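Local coordinates for SusD-like carbohydrate binding protein (Bacteroides vulgatus, PDB 3LEW), which probably binds carbohydrate at the bacterial outer membrane, with a likely role in nutrient binding, at residues Pro290-Arg293 with Asp294-Asp298; Trp395-Arg398 with Arg399-Leu402; Asn384-Gln387 with Gln388-Leu391; Leu409-Ile412 with Ile413-Gln416; Leu351-Ala354 with Glu355-His359. One frame throughout, in Å; residues are numbered along the deposited sequence.

Contact 1 (Pro290-Arg293 with Asp294-Asp298); sequences PYFR and DLFED
F292 and F296 meet as a T-shaped pair, the edge of the F296 ring directed at one face of F292. The ring centroids are 5.2 Å apart and the planes stand at 79°. F296 CE1 does the touching, 3.5 Å from F292 CE2 and displaced toward the rim of that ring rather than over its middle. F292 can offer its face because its CG is anti to the backbone N (chi1 176°), which turns the ring along the chain toward the following residues. L295 adds a second apolar touch at about a right angle to F292, its CD1 lying 3.7 Å from F292 CD1.

The backbone bonds all span three residues. F296 N donates to R293 O and L295 N to F292 O, while D294 N reaches Y291 O only weakly. Such a succession of i+3 to i bonds is the pattern of 3-10 turns; here it coils the chain between strands 286-288 and 306-309, with F292 against W403 and F296 against K400 of helix 387-401.

The charged groups are joined through water. R293 runs extended, and its NH1 donates to water 1 (3.1 Å), which in turn donates to D294 OD1 at 2.8 Å. R293 NH2 uses water 2 in the same way to reach D298 OD1, so one guanidinium serves two carboxylates without direct contact with either. Its NE is taken by L306 O, and D298 OD1 has a salt bridge to K303. Y291 lies alongside D294, whose OD2 stands near the ring plane at the edge, 4.0 Å from Y291 CD1; the phenol itself bonds A423 O.

Contact 2 (Trp395-Arg398 with Arg399-Leu402); sequences WLER and RKEL
E397 and K400 slant across one another, three residues apart on the helix, so that the lysine tip comes to one oxygen of the carboxylate. K400 NZ donates to E397 OE1 over 2.9 Å in a salt bridge, meeting the oxygen on its syn side and 18° out of the carboxylate plane. E397 turns up to this position by a bend at chi2 (60°), and K400 bends at chi3 to come down to it. On its way the lysine stem lies against the backbone, K400 CG being 3.3 Å from L396 O, and beyond it K400 CE packs on F296. K373 also reaches E397 OE1 while R302 takes OE2, which would probably keep this buried carboxylate ionised. An alanine in place of K400 would leave E397 OE1 without one of its two lysine partners and would probably open a gap beside F296.

L396 and R399 run side by side, pointing the same way. L396 CD2 lies 3.4 Å from R399 NH1, but this touch is doubtful, since L396 has a second conformer; the polar end of R399 is tied to D58. R398 and L402 meet differently: L402 CD1 stands above the centre of the R398 guanidinium, 4.2 Å from its plane, while NE of that group forms a salt bridge with D411.

Underneath, the backbone keeps regular i+4 to i bonds, from R399 N to W395 O through to L402 N on R398 O. The arrangement is that of the last turns of helix 387-401, where an i to i+3 Glu-Lys pair joins a buried network of charges in the SusD fold.

Contact 3 (Asn384-Gln387 with Gln388-Leu391); sequences NLSQ and QDLL
The D389 carboxylate has the hydroxyl of S386 standing over it, OG lying 3.4 Å from D389 CG and well off the plane of the group rather than beside it. Water 3 lies 2.5 Å from D389 OD2, suspiciously short for the bond it donates there, and accepts in turn from S386 N (3.0 Å). The other flat groups have partners of their own: the amide of Q387 gives NE2 to A358 O on helix 346-359, and that of Q388 gives NE2 to E392.

S386 OG sits between its own backbone N and carbonyl carbon (chi1 66°), a position from which it can turn back to the helix start. There it accepts from D389 N at 3.0 Å, with an N-H...O angle of 162°. S386 O takes L390 N at 2.8 Å, nearly along the C=O axis, and Q387 O receives L391 N. Both S386 oxygens are thus engaged by the first turn.

Before the cap, L385 comes over the helix start with CB 4.2 Å from L390 CB. L390 and L391 carry the apolar side inward, both packing on A358.

This is a serine N-cap on helix 387-401. D389 is linked to S386 N through water 3, not by the direct bond of a capping box, and the L385-L390 contact, between the residue before the cap and the fourth after it, is a hydrophobic staple.

Contact 4 (Leu409-Ile412 with Ile413-Gln416); sequences LIDI and IRNQ
The backbone from L409 to R414 is helical, with I413 N, R414 N and N415 N bonded to the carbonyls four residues back, and it closes in a Schellman motif at Q416, whose phi is positive (56°) and whose N donates to I413 O. On this frame D411 and R414 lie side by side and point the same way. The guanidinium comes side-on and puts two nitrogens on a single oxygen: R414 NE is 2.9 Å from D411 OD1 and R414 NH2 is 3.2 Å from it. OD1 lies in the guanidinium plane, but the two flat groups are turned 73° apart, and both nitrogens approach from the same face of the carboxylate. NE meets OD1 on the anti side, and NH2 comes from above the carboxylate plane.

R414 gets there with its CG wedged between backbone N and carbonyl carbon (chi1 76°) and the rest of the chain extended. N415 OD1 rests over one face of the guanidinium, 3.3 Å above the plane. Apolar packing is added by L409 and I413: I413 CD1 touches L409 CG at 3.9 Å.

R414 NH2 has a second acid in E355, and D411 OD2 is held by R398 NE. A methionine in place of R414 would probably leave D411 OD1 without its two N-H donors and strip E355 of a counter-charge in a buried setting. Two acids and two arginines therefore alternate about this helix end; their charges probably offset one another, although the two arginines lie close together, which is likely to keep both carboxylates ionised in this buried contact.

Contact 5 (Leu351-Ala354 with Glu355-His359); sequences LINA and EAKAH
N353 and K357 are brought together by complementary torsions: N353 has its CG anti to the backbone N (chi1 -168°), swinging the amide along the helix, while K357 starts with CG beside its own N (chi1 -74°) and then runs fully extended back over the asparagine. The lysine tip donates to the amide oxygen, K357 NZ to N353 OD1 at 2.8 Å, in the carbonyl plane and on a lone pair of the oxygen, with a C=O...N angle of 121°. The stem lies close as well, K357 CG 3.3 Å from N353 O and K357 CE 3.4 Å from N353 OD1. The amide rotation is settled by its other end, since N353 ND2 donates to D227 and S226. K357 NZ also has salt bridges to D364 and D227, so this buried ammonium is probably well balanced by charge.

E355 leaves the helix in another direction, with a straight side chain. Water 4 donates to its OE1 at 2.7 Å and, weakly, to L351 O, whose carbonyl already receives E355 N at 3.0 Å. The carboxylate reaches beyond the helix to R414 with OE1 and to W395 with OE2.

A358 packs on L391 of helix 387-401. Regular i+4 to i bonds, such as A356 N to I352 O at 2.9 Å, hold the turns together. This is the largely buried C-terminal part of helix 346-359, which packs between helices 202-215, 365-376 and 387-401, consistent with the TPR-like helical packing of the SusD family.

How the contacts relate
Helix 387-401 ties the set together: contact 3 is its start and contact 2 its end, their centres 16 Å apart. Contact 1 packs on contact 2, F292 CE1 lying 3.4 Å from R399 O. Contacts 2, 4 and 5 share one buried charge network: R398 NE meets D411 OD2 at 2.9 Å, R414 NH2 meets E355 OE1 at 2.9 Å, and W395 NE1 probably bonds E355 OE2. Contact 5 also adjoins contact 3, where Q387 NE2 lies 3.1 Å from A358 O. A pentaethylene glycol, probably from the crystallisation liquor, lies about 3 Å from the side chain of Y291 in contact 1.

Contact 1 (Pro290-Arg293 with Asp294-Asp298)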
# COMPACT_ATOMS: atom_id res chain seq x y z
N PRO A 290 14.64 9.84 11.59
CA PRO A 290 14.96 9.58 12.97
C PRO A 290 13.88 10.07 13.92
O PRO A 290 13.67 9.50 14.96
CB PRO A 290 16.26 10.34 13.17
CG PRO A 290 16.94 10.23 11.80
CD PRO A 290 15.79 10.36 10.82
N TYR A 291 13.18 11.14 13.55
CA TYR A 291 12.06 11.64 14.36
C TYR A 291 10.86 10.68 14.45
O TYR A 291 10.06 10.81 15.39
CB TYR A 291 11.58 13.00 13.87
CG TYR A 291 12.61 14.11 14.02
CD1 TYR A 291 13.12 14.46 15.28
CD2 TYR A 291 13.12 14.79 12.90
CE1 TYR A 291 14.06 15.51 15.42
CE2 TYR A 291 14.07 15.83 13.03
CZ TYR A 291 14.54 16.17 14.28
OH TYR A 291 15.49 17.18 14.39
N PHE A 292 10.72 9.75 13.51
CA PHE A 292 9.65 8.75 13.57
C PHE A 292 9.75 7.86 14.81
O PHE A 292 8.74 7.46 15.36
CB PHE A 292 9.70 7.92 12.30
CG PHE A 292 8.73 6.76 12.25
CD1 PHE A 292 7.39 7.00 12.04
CD2 PHE A 292 9.17 5.46 12.41
CE1 PHE A 292 6.51 5.96 11.91
CE2 PHE A 292 8.28 4.40 12.32
CZ PHE A 292 6.95 4.67 12.09
N ARG A 293 10.96 7.61 15.30
CA ARG A 293 11.17 6.78 16.48
C ARG A 293 10.57 7.47 17.73
O ARG A 293 10.09 6.80 18.62
CB ARG A 293 12.65 6.49 16.68
CG ARG A 293 12.97 5.51 17.83
CD ARG A 293 14.43 5.14 17.81
NE ARG A 293 14.75 4.01 18.69
CZ ARG A 293 14.87 4.10 20.02
NH1 ARG A 293 14.67 5.25 20.66
NH2 ARG A 293 15.17 3.00 20.73
N ASP A 294 10.59 8.80 17.76
CA ASP A 294 9.97 9.55 18.85
C ASP A 294 8.44 9.48 18.94
O ASP A 294 7.86 9.94 19.93
CB ASP A 294 10.39 11.03 18.75
CG ASP A 294 11.87 11.22 18.98
OD1 ASP A 294 12.47 10.36 19.68
OD2 ASP A 294 12.41 12.25 18.49
N LEU A 295 7.79 8.95 17.91
CA LEU A 295 6.36 8.72 17.96
C LEU A 295 5.97 7.54 18.84
O LEU A 295 4.77 7.39 19.12
CB LEU A 295 5.79 8.50 16.56
CG LEU A 295 5.99 9.62 15.52
CD1 LEU A 295 5.33 9.27 14.17
CD2 LEU A 295 5.48 10.95 16.07
N PHE A 296 6.95 6.72 19.27
CA PHE A 296 6.72 5.52 20.05
C PHE A 296 7.07 5.75 21.51
O PHE A 296 8.06 6.40 21.83
CB PHE A 296 7.56 4.34 19.52
CG PHE A 296 7.24 3.96 18.10
CD1 PHE A 296 7.78 4.65 17.03
CD2 PHE A 296 6.37 2.91 17.83
CE1 PHE A 296 7.43 4.32 15.71
CE2 PHE A 296 6.07 2.57 16.55
CZ PHE A 296 6.61 3.26 15.48
N GLU A 297 6.25 5.20 22.40
CA GLU A 297 6.57 5.17 23.82
C GLU A 297 7.55 4.03 24.15
O GLU A 297 7.48 2.94 23.62
CB GLU A 297 5.30 5.01 24.67
CG GLU A 297 4.30 6.12 24.59
CD GLU A 297 3.24 5.89 23.51
OE1 GLU A 297 2.92 4.72 23.25
OE2 GLU A 297 2.75 6.87 22.92
N ASP A 298 8.45 4.27 25.09
CA ASP A 298 9.29 3.21 25.61
C ASP A 298 8.40 2.09 26.15
O ASP A 298 7.40 2.37 26.83
CB ASP A 298 10.18 3.73 26.75
CG ASP A 298 11.30 4.65 26.28
OD1 ASP A 298 11.55 4.78 25.05
OD2 ASP A 298 11.95 5.22 27.20
O HOH W 1 14.21 8.14 19.65
O HOH W 2 13.91 3.08 23.61

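Contact 2 (Trp395-Arg398 with Arg399-Leu402)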
# COMPACT_ATOMS: atom_id res chain seq x y z
N TRP A 395 -4.64 8.27 12.85
CA TRP A 395 -3.73 8.48 11.72
C TRP A 395 -2.25 8.27 12.12
O TRP A 395 -1.45 7.75 11.32
CB TRP A 395 -3.93 9.86 11.12
CG TRP A 395 -5.31 10.08 10.52
CD1 TRP A 395 -6.18 9.13 10.06
CD2 TRP A 395 -5.91 11.34 10.27
NE1 TRP A 395 -7.31 9.74 9.55
CE2 TRP A 395 -7.18 11.09 9.70
CE3 TRP A 395 -5.54 12.66 10.53
CZ2 TRP A 395 -8.05 12.12 9.32
CZ3 TRP A 395 -6.43 13.69 10.17
CH2 TRP A 395 -7.66 13.41 9.57
N LEU A 396 -1.88 8.71 13.33
CA LEU A 396 -0.52 8.52 13.82
C LEU A 396 -0.25 7.04 14.03
O LEU A 396 0.81 6.54 13.64
CB LEU A 396 -0.23 9.30 15.10
CG LEU A 396 0.13 10.76 14.86
CD1 LEU A 396 -0.11 11.58 16.12
CD2 LEU A 396 1.57 10.88 14.40
N GLU A 397 -1.19 6.34 14.62
CA GLU A 397 -1.02 4.88 14.83
C GLU A 397 -0.95 4.13 13.49
O GLU A 397 -0.22 3.14 13.38
CB GLU A 397 -2.10 4.33 15.79
CG GLU A 397 -1.78 2.97 16.37
CD GLU A 397 -0.50 2.93 17.18
OE1 GLU A 397 -0.24 3.83 18.01
OE2 GLU A 397 0.29 2.00 16.91
N ARG A 398 -1.68 4.57 12.45
CA ARG A 398 -1.47 4.02 11.10
C ARG A 398 -0.01 4.16 10.62
O ARG A 398 0.54 3.23 10.08
CB ARG A 398 -2.39 4.68 10.06
CG ARG A 398 -3.85 4.35 10.24
CD ARG A 398 -4.74 5.12 9.23
NE ARG A 398 -4.42 4.77 7.87
CZ ARG A 398 -4.94 3.76 7.17
NH1 ARG A 398 -5.87 2.98 7.66
NH2 ARG A 398 -4.49 3.53 5.93
N ARG A 399 0.58 5.35 10.78
CA ARG A 399 1.97 5.59 10.37
C ARG A 399 2.91 4.69 11.15
O ARG A 399 3.89 4.18 10.58
CB ARG A 399 2.34 7.06 10.59
CG ARG A 399 1.60 7.98 9.56
CD ARG A 399 1.69 9.42 10.00
NE ARG A 399 3.06 9.87 10.13
CZ ARG A 399 3.41 11.01 10.72
NH1 ARG A 399 2.48 11.82 11.23
NH2 ARG A 399 4.67 11.38 10.80
N LYS A 400 2.60 4.49 12.41
CA LYS A 400 3.47 3.71 13.31
C LYS A 400 3.37 2.22 12.99
O LYS A 400 4.39 1.55 12.87
CB LYS A 400 3.10 3.96 14.76
CG LYS A 400 3.44 5.35 15.26
CD LYS A 400 2.71 5.64 16.57
CE LYS A 400 3.21 4.73 17.74
NZ LYS A 400 2.31 4.84 18.95
N GLU A 401 2.16 1.72 12.84
CA GLU A 401 1.92 0.28 12.65
C GLU A 401 2.17 -0.18 11.22
O GLU A 401 2.57 -1.33 11.02
CB GLU A 401 0.49 -0.07 13.09
CG GLU A 401 0.02 -1.54 12.84
CD GLU A 401 0.77 -2.60 13.61
OE1 GLU A 401 1.51 -2.26 14.57
OE2 GLU A 401 0.62 -3.80 13.28
N LEU A 402 1.84 0.68 10.25
CA LEU A 402 1.87 0.33 8.82
C LEU A 402 3.10 0.88 8.05
O LEU A 402 3.11 0.87 6.82
CB LEU A 402 0.58 0.77 8.11
CG LEU A 402 -0.69 0.20 8.75
CD1 LEU A 402 -1.96 0.86 8.12
CD2 LEU A 402 -0.78 -1.33 8.66

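Contact 3 (Asn384-Gln387 with Gln388-Leu391)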
# COMPACT_ATOMS: atom_id res chain seq x y z
N ASN A 384 -10.62 11.20 26.95
CA ASN A 384 -11.50 11.44 25.81
C ASN A 384 -11.00 12.56 24.92
O ASN A 384 -10.86 13.71 25.36
CB ASN A 384 -12.88 11.92 26.25
CG ASN A 384 -13.73 10.82 26.74
OD1 ASN A 384 -13.86 9.77 26.08
ND2 ASN A 384 -14.37 11.06 27.88
N LEU A 385 -10.81 12.27 23.66
CA LEU A 385 -10.36 13.26 22.72
C LEU A 385 -11.55 13.78 21.91
O LEU A 385 -12.55 13.08 21.73
CB LEU A 385 -9.33 12.60 21.80
CG LEU A 385 -8.14 12.02 22.56
CD1 LEU A 385 -7.27 11.14 21.63
CD2 LEU A 385 -7.35 13.20 23.15
N SER A 386 -11.42 15.00 21.39
CA SER A 386 -12.36 15.47 20.37
C SER A 386 -12.29 14.49 19.20
O SER A 386 -11.29 13.75 19.06
CB SER A 386 -11.96 16.86 19.89
OG SER A 386 -10.72 16.83 19.21
N GLN A 387 -13.34 14.48 18.39
CA GLN A 387 -13.38 13.65 17.18
C GLN A 387 -12.12 13.96 16.35
O GLN A 387 -11.44 13.02 15.90
CB GLN A 387 -14.67 13.89 16.38
CG GLN A 387 -14.76 13.10 15.08
CD GLN A 387 -15.88 13.57 14.14
OE1 GLN A 387 -15.84 14.69 13.64
NE2 GLN A 387 -16.88 12.73 13.93
N GLN A 388 -11.78 15.24 16.19
CA GLN A 388 -10.61 15.58 15.37
C GLN A 388 -9.29 15.05 15.97
O GLN A 388 -8.46 14.53 15.23
CB GLN A 388 -10.48 17.09 15.12
CG GLN A 388 -9.39 17.48 14.10
CD GLN A 388 -9.54 16.83 12.70
OE1 GLN A 388 -10.66 16.56 12.22
NE2 GLN A 388 -8.39 16.57 12.04
N ASP A 389 -9.10 15.19 17.29
CA ASP A 389 -7.88 14.69 17.95
C ASP A 389 -7.83 13.15 17.95
O ASP A 389 -6.74 12.59 17.86
CB ASP A 389 -7.75 15.20 19.39
CG ASP A 389 -7.34 16.68 19.46
OD1 ASP A 389 -6.88 17.24 18.43
OD2 ASP A 389 -7.49 17.25 20.56
N LEU A 390 -8.98 12.50 18.06
CA LEU A 390 -9.05 11.03 17.96
C LEU A 390 -8.66 10.59 16.58
O LEU A 390 -7.83 9.70 16.43
CB LEU A 390 -10.45 10.50 18.30
CG LEU A 390 -10.56 8.97 18.23
CD1 LEU A 390 -9.55 8.25 19.16
CD2 LEU A 390 -12.04 8.60 18.55
N LEU A 391 -9.21 11.24 15.55
CA LEU A 391 -8.76 10.96 14.18
C LEU A 391 -7.26 11.13 14.01
O LEU A 391 -6.59 10.27 13.43
CB LEU A 391 -9.53 11.80 13.17
CG LEU A 391 -10.97 11.43 12.96
CD1 LEU A 391 -11.68 12.54 12.14
CD2 LEU A 391 -11.06 10.06 12.27
O HOH W 3 -9.25 16.78 22.31

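Contact 4 (Leu409-Ile412 with Ile413-Gln416)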
# COMPACT_ATOMS: atom_id res chain seq x y z
N LEU A 409 1.40 7.89 1.37
CA LEU A 409 0.83 8.87 0.41
C LEU A 409 -0.68 8.73 0.35
O LEU A 409 -1.38 9.71 0.15
CB LEU A 409 1.40 8.63 -0.99
CG LEU A 409 0.90 9.55 -2.12
CD1 LEU A 409 1.36 11.03 -1.93
CD2 LEU A 409 1.38 8.99 -3.50
N ILE A 410 -1.18 7.50 0.47
CA ILE A 410 -2.63 7.26 0.35
C ILE A 410 -3.38 7.98 1.46
O ILE A 410 -4.39 8.63 1.23
CB ILE A 410 -2.95 5.73 0.45
CG1 ILE A 410 -2.22 4.96 -0.67
CG2 ILE A 410 -4.47 5.50 0.56
CD1 ILE A 410 -2.46 5.46 -2.08
N ASP A 411 -2.79 7.99 2.64
CA ASP A 411 -3.34 8.72 3.79
C ASP A 411 -3.21 10.22 3.64
O ASP A 411 -4.15 10.94 3.95
CB ASP A 411 -2.69 8.27 5.08
CG ASP A 411 -3.15 6.89 5.53
OD1 ASP A 411 -4.14 6.30 4.99
OD2 ASP A 411 -2.50 6.36 6.46
N ILE A 412 -2.06 10.70 3.15
CA ILE A 412 -1.84 12.13 2.88
C ILE A 412 -2.92 12.68 1.93
O ILE A 412 -3.53 13.75 2.15
CB ILE A 412 -0.40 12.35 2.34
CG1 ILE A 412 0.57 12.26 3.54
CG2 ILE A 412 -0.23 13.73 1.63
CD1 ILE A 412 2.04 12.11 3.19
N ILE A 413 -3.17 11.94 0.88
CA ILE A 413 -4.19 12.28 -0.13
C ILE A 413 -5.60 12.25 0.50
O ILE A 413 -6.29 13.26 0.53
CB ILE A 413 -4.14 11.37 -1.34
CG1 ILE A 413 -2.89 11.63 -2.21
CG2 ILE A 413 -5.34 11.58 -2.24
CD1 ILE A 413 -2.64 10.59 -3.36
N ARG A 414 -6.01 11.09 1.02
CA ARG A 414 -7.42 10.97 1.45
C ARG A 414 -7.77 11.86 2.64
O ARG A 414 -8.90 12.31 2.77
CB ARG A 414 -7.77 9.52 1.72
CG ARG A 414 -7.21 8.97 3.04
CD ARG A 414 -7.43 7.48 3.18
NE ARG A 414 -6.86 7.04 4.44
CZ ARG A 414 -7.48 7.10 5.62
NH1 ARG A 414 -8.73 7.49 5.70
NH2 ARG A 414 -6.83 6.75 6.73
N ASN A 415 -6.81 12.15 3.50
CA ASN A 415 -7.07 12.98 4.69
C ASN A 415 -6.79 14.49 4.45
O ASN A 415 -6.96 15.30 5.37
CB ASN A 415 -6.23 12.50 5.87
CG ASN A 415 -6.54 11.07 6.27
OD1 ASN A 415 -7.65 10.60 6.10
ND2 ASN A 415 -5.57 10.41 6.90
N GLN A 416 -6.32 14.84 3.25
CA GLN A 416 -5.94 16.23 2.92
C GLN A 416 -4.90 16.74 3.91
O GLN A 416 -4.96 17.88 4.39
CB GLN A 416 -7.14 17.16 2.80
CG GLN A 416 -8.10 16.75 1.71
CD GLN A 416 -9.20 17.74 1.51
OE1 GLN A 416 -8.96 18.92 1.14
NE2 GLN A 416 -10.42 17.31 1.77

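Contact 5 (Leu351-Ala354 with Glu355-His359)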
# COMPACT_ATOMS: atom_id res chain seq x y z
N LEU A 351 -7.58 -0.70 12.68
CA LEU A 351 -7.42 0.75 12.46
C LEU A 351 -8.53 1.35 11.59
O LEU A 351 -9.00 2.43 11.87
CB LEU A 351 -6.05 1.02 11.84
CG LEU A 351 -4.88 0.87 12.84
CD1 LEU A 351 -3.58 0.70 12.04
CD2 LEU A 351 -4.78 2.13 13.73
N ILE A 352 -8.97 0.62 10.54
CA ILE A 352 -10.11 1.04 9.72
C ILE A 352 -11.40 1.12 10.57
O ILE A 352 -12.15 2.08 10.47
CB ILE A 352 -10.36 0.09 8.51
CG1 ILE A 352 -9.21 0.16 7.47
CG2 ILE A 352 -11.73 0.39 7.81
CD1 ILE A 352 -9.18 -0.96 6.49
N ASN A 353 -11.65 0.07 11.33
CA ASN A 353 -12.78 0.03 12.25
C ASN A 353 -12.76 1.23 13.22
O ASN A 353 -13.78 1.94 13.37
CB ASN A 353 -12.79 -1.31 12.97
CG ASN A 353 -14.06 -1.58 13.72
OD1 ASN A 353 -14.07 -1.49 14.95
ND2 ASN A 353 -15.16 -1.95 12.99
N ALA A 354 -11.61 1.48 13.84
CA ALA A 354 -11.46 2.65 14.72
C ALA A 354 -11.75 3.96 14.02
O ALA A 354 -12.50 4.79 14.53
CB ALA A 354 -10.06 2.70 15.38
N GLU A 355 -11.20 4.16 12.84
CA GLU A 355 -11.39 5.42 12.13
C GLU A 355 -12.84 5.65 11.65
O GLU A 355 -13.39 6.75 11.79
CB GLU A 355 -10.40 5.51 10.94
CG GLU A 355 -10.45 6.86 10.28
CD GLU A 355 -9.39 7.09 9.19
OE1 GLU A 355 -8.38 6.33 9.14
OE2 GLU A 355 -9.58 8.09 8.42
N ALA A 356 -13.47 4.60 11.11
CA ALA A 356 -14.85 4.70 10.69
C ALA A 356 -15.72 5.05 11.91
O ALA A 356 -16.56 5.95 11.86
CB ALA A 356 -15.30 3.39 10.08
N LYS A 357 -15.47 4.37 13.01
CA LYS A 357 -16.22 4.66 14.23
C LYS A 357 -16.01 6.13 14.76
O LYS A 357 -16.95 6.75 15.27
CB LYS A 357 -15.94 3.61 15.30
CG LYS A 357 -16.64 2.28 14.99
CD LYS A 357 -16.19 1.16 15.89
CE LYS A 357 -17.05 -0.10 15.63
NZ LYS A 357 -16.48 -1.30 16.39
N ALA A 358 -14.80 6.65 14.64
CA ALA A 358 -14.49 8.04 15.05
C ALA A 358 -15.33 9.02 14.23
O ALA A 358 -15.95 9.91 14.79
CB ALA A 358 -13.00 8.35 14.90
N HIS A 359 -15.43 8.79 12.93
CA HIS A 359 -16.29 9.61 12.06
C HIS A 359 -17.77 9.50 12.38
O HIS A 359 -18.51 10.46 12.19
CB HIS A 359 -16.07 9.29 10.58
CG HIS A 359 -14.85 9.94 10.02
ND1 HIS A 359 -14.80 11.30 9.76
CD2 HIS A 359 -13.62 9.46 9.73
CE1 HIS A 359 -13.60 11.60 9.30
NE2 HIS A 359 -12.87 10.52 9.28
O HOH W 4 -7.69 3.73 9.70